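Local coordinates for beta-L-arabinobiosidase (Bacteroides thetaiotaomicron, PDB 5MQR), which probably hydrolyses beta-L-arabinofuranosyl linkages as part of the breakdown of complex plant pectin by a gut bacterium, at residues A[1059-1063]-A[1064-1068]. Sequence-based numbering, arbitrary orientation.
Sequences VLYHG and HNLTI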
ATOM      1  N   VAL A1059       2.539 -11.450   9.484  1.00 21.15           N
ATOM      2  CA  VAL A1059       2.213 -12.009  10.788  1.00 21.48           C
ATOM      3  C   VAL A1059       1.317 -13.233  10.570  1.00 21.95           C
ATOM      4  O   VAL A1059       0.270 -13.120   9.904  1.00 22.35           O
ATOM      5  CB  VAL A1059       1.467 -10.986  11.670  1.00 21.66           C
ATOM      6  CG1 VAL A1059       1.012 -11.625  12.988  1.00 21.98           C
ATOM      7  CG2 VAL A1059       2.330  -9.765  11.938  1.00 21.77           C
ATOM      8  N   LEU A1060       1.694 -14.385  11.126  1.00 21.77           N
ATOM      9  CA  LEU A1060       0.810 -15.552  11.123  1.00 22.02           C
ATOM     10  C   LEU A1060      -0.011 -15.530  12.388  1.00 22.30           C
ATOM     11  O   LEU A1060       0.497 -15.754  13.481  1.00 22.18           O
ATOM     12  CB  LEU A1060       1.587 -16.860  11.015  1.00 22.31           C
ATOM     13  CG  LEU A1060       0.757 -18.131  10.737  1.00 22.91           C
ATOM     14  CD1 LEU A1060      -0.042 -18.003   9.436  1.00 22.94           C
ATOM     15  CD2 LEU A1060       1.691 -19.326  10.662  1.00 22.89           C
ATOM     16  N   TYR A1061      -1.291 -15.232  12.237  1.00 23.11           N
ATOM     17  CA  TYR A1061      -2.204 -15.070  13.362  1.00 23.44           C
ATOM     18  C   TYR A1061      -3.474 -15.828  13.017  1.00 23.66           C
ATOM     19  O   TYR A1061      -4.152 -15.465  12.054  1.00 23.21           O
ATOM     20  CB  TYR A1061      -2.508 -13.576  13.580  1.00 23.15           C
ATOM     21  CG  TYR A1061      -3.476 -13.316  14.715  1.00 24.14           C
ATOM     22  CD1 TYR A1061      -3.025 -13.233  16.044  1.00 24.52           C
ATOM     23  CD2 TYR A1061      -4.854 -13.172  14.483  1.00 24.66           C
ATOM     24  CE1 TYR A1061      -3.910 -13.003  17.097  1.00 25.01           C
ATOM     25  CE2 TYR A1061      -5.740 -12.942  15.528  1.00 25.25           C
ATOM     26  CZ  TYR A1061      -5.264 -12.862  16.833  1.00 25.44           C
ATOM     27  OH  TYR A1061      -6.125 -12.649  17.873  1.00 26.06           O
ATOM     28  N   HIS A1062      -3.793 -16.867  13.784  1.00 24.07           N
ATOM     29  CA  HIS A1062      -5.016 -17.660  13.574  1.00 24.81           C
ATOM     30  C   HIS A1062      -5.138 -18.252  12.145  1.00 24.94           C
ATOM     31  O   HIS A1062      -6.227 -18.303  11.550  1.00 25.06           O
ATOM     32  CB  HIS A1062      -6.275 -16.825  13.913  1.00 25.17           C
ATOM     33  CG  HIS A1062      -6.455 -16.563  15.369  1.00 25.38           C
ATOM     34  ND1 HIS A1062      -7.678 -16.650  15.987  1.00 25.64           N
ATOM     35  CD2 HIS A1062      -5.571 -16.214  16.330  1.00 25.54           C
ATOM     36  CE1 HIS A1062      -7.542 -16.371  17.267  1.00 26.12           C
ATOM     37  NE2 HIS A1062      -6.271 -16.107  17.502  1.00 25.92           N
ATOM     38  N   GLY A1063      -4.021 -18.729  11.612  1.00 24.57           N
ATOM     39  CA  GLY A1063      -4.013 -19.300  10.263  1.00 24.97           C
ATOM     40  C   GLY A1063      -4.144 -18.330   9.111  1.00 24.78           C
ATOM     41  O   GLY A1063      -4.274 -18.755   7.998  1.00 25.67           O
ATOM     42  N   HIS A1064      -4.068 -17.027   9.381  1.00 24.81           N
ATOM     43  CA  HIS A1064      -4.162 -15.969   8.383  1.00 24.20           C
ATOM     44  C   HIS A1064      -2.904 -15.124   8.449  1.00 22.86           C
ATOM     45  O   HIS A1064      -2.245 -15.089   9.476  1.00 22.51           O
ATOM     46  CB  HIS A1064      -5.378 -15.103   8.678  1.00 24.83           C
ATOM     47  CG  HIS A1064      -6.669 -15.786   8.379  1.00 26.11           C
ATOM     48  ND1 HIS A1064      -7.184 -16.791   9.178  1.00 27.08           N
ATOM     49  CD2 HIS A1064      -7.537 -15.636   7.350  1.00 26.41           C
ATOM     50  CE1 HIS A1064      -8.321 -17.221   8.658  1.00 27.53           C
ATOM     51  NE2 HIS A1064      -8.558 -16.534   7.552  1.00 27.38           N
ATOM     52  N   ASN A1065      -2.572 -14.468   7.351  1.00 22.16           N
ATOM     53  CA  ASN A1065      -1.407 -13.591   7.274  1.00 22.60           C
ATOM     54  C   ASN A1065      -1.838 -12.142   7.473  1.00 22.69           C
ATOM     55  O   ASN A1065      -2.586 -11.632   6.644  1.00 23.06           O
ATOM     56  CB  ASN A1065      -0.712 -13.745   5.924  1.00 22.54           C
ATOM     57  CG  ASN A1065      -0.165 -15.150   5.721  1.00 22.63           C
ATOM     58  OD1 ASN A1065       0.598 -15.650   6.542  1.00 22.36           O
ATOM     59  ND2 ASN A1065      -0.569 -15.790   4.652  1.00 22.48           N
ATOM     60  N   LEU A1066      -1.402 -11.486   8.558  1.00 22.43           N
ATOM     61  CA  LEU A1066      -1.853 -10.115   8.822  1.00 22.58           C
ATOM     62  C   LEU A1066      -0.811  -9.101   8.504  1.00 22.05           C
ATOM     63  O   LEU A1066       0.400  -9.356   8.605  1.00 22.16           O
ATOM     64  CB  LEU A1066      -2.325  -9.880  10.274  1.00 23.42           C
ATOM     65  CG  LEU A1066      -3.352 -10.797  10.932  1.00 24.32           C
ATOM     66  CD1 LEU A1066      -3.904 -10.183  12.229  1.00 25.45           C
ATOM     67  CD2 LEU A1066      -4.477 -11.151  10.021  1.00 24.51           C
ATOM     68  N   THR A1067      -1.310  -7.926   8.145  1.00 22.03           N
ATOM     69  CA  THR A1067      -0.492  -6.736   7.962  1.00 22.15           C
ATOM     70  C   THR A1067      -1.146  -5.601   8.710  1.00 22.05           C
ATOM     71  O   THR A1067      -2.351  -5.421   8.624  1.00 22.54           O
ATOM     72  CB  THR A1067      -0.442  -6.334   6.488  1.00 21.73           C
ATOM     73  OG1 THR A1067      -0.139  -7.484   5.714  1.00 21.79           O
ATOM     74  CG2 THR A1067       0.563  -5.250   6.240  1.00 21.45           C
ATOM     75  N   ILE A1068      -0.355  -4.832   9.435  1.00 21.93           N
ATOM     76  CA  ILE A1068      -0.857  -3.634  10.090  1.00 21.94           C
ATOM     77  C   ILE A1068       0.054  -2.517   9.644  1.00 21.34           C
ATOM     78  O   ILE A1068       1.261  -2.605   9.794  1.00 20.39           O
ATOM     79  CB  ILE A1068      -0.783  -3.740  11.635  1.00 22.24           C
ATOM     80  CG1 ILE A1068      -1.653  -4.895  12.139  1.00 22.54           C
ATOM     81  CG2 ILE A1068      -1.165  -2.411  12.285  1.00 22.46           C
ATOM     82  CD1 ILE A1068      -1.286  -5.373  13.524  1.00 23.06           C
TER
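Val-1059 and Leu-1066 pair across a beta hairpin whose two-residue type I' turn, Tyr-1061 to His-1064, illustrates how a tight reversal is fixed by backbone and side chain together. Two backbone bonds join them, the shorter from Leu-1066 N to Val-1059 O (2.7 Å). On the face shared with Tyr-1061 and His-1064, Val-1059 CB lies 4.2 Å from Leu-1066 CB. Leu-1060, paired with Asn-1065 on the other face, brings CD1 to 3.8 Å from Asn-1065 OD1, a van der Waals contact only; that oxygen's hydrogen bond comes from Arg-723 NH2. Tyr-1061 closes the turn: its N donates to His-1064 O at 2.9 Å and its O accepts from His-1064 N. With its CG anti to the backbone N (chi1 179°), the ring lies diagonally beside Leu-1066, whose CD1 reaches Tyr-1061 CD2 at 3.9 Å, while Tyr-1061 OH bonds to Arg-1035 N. His-1062 sets CD2 over the centre of one face of that ring and bonds through NE2 to Met-763 O, tying this C-terminal beta domain to helix 754-765. His-1062 and Gly-1063 both take positive phi (56° and 72°), as a type I' turn requires. Reaching back past the glycine, His-1064 ND1 donates in its ring plane to His-1062 O at 3.0 Å, approaching from above the carbonyl plane.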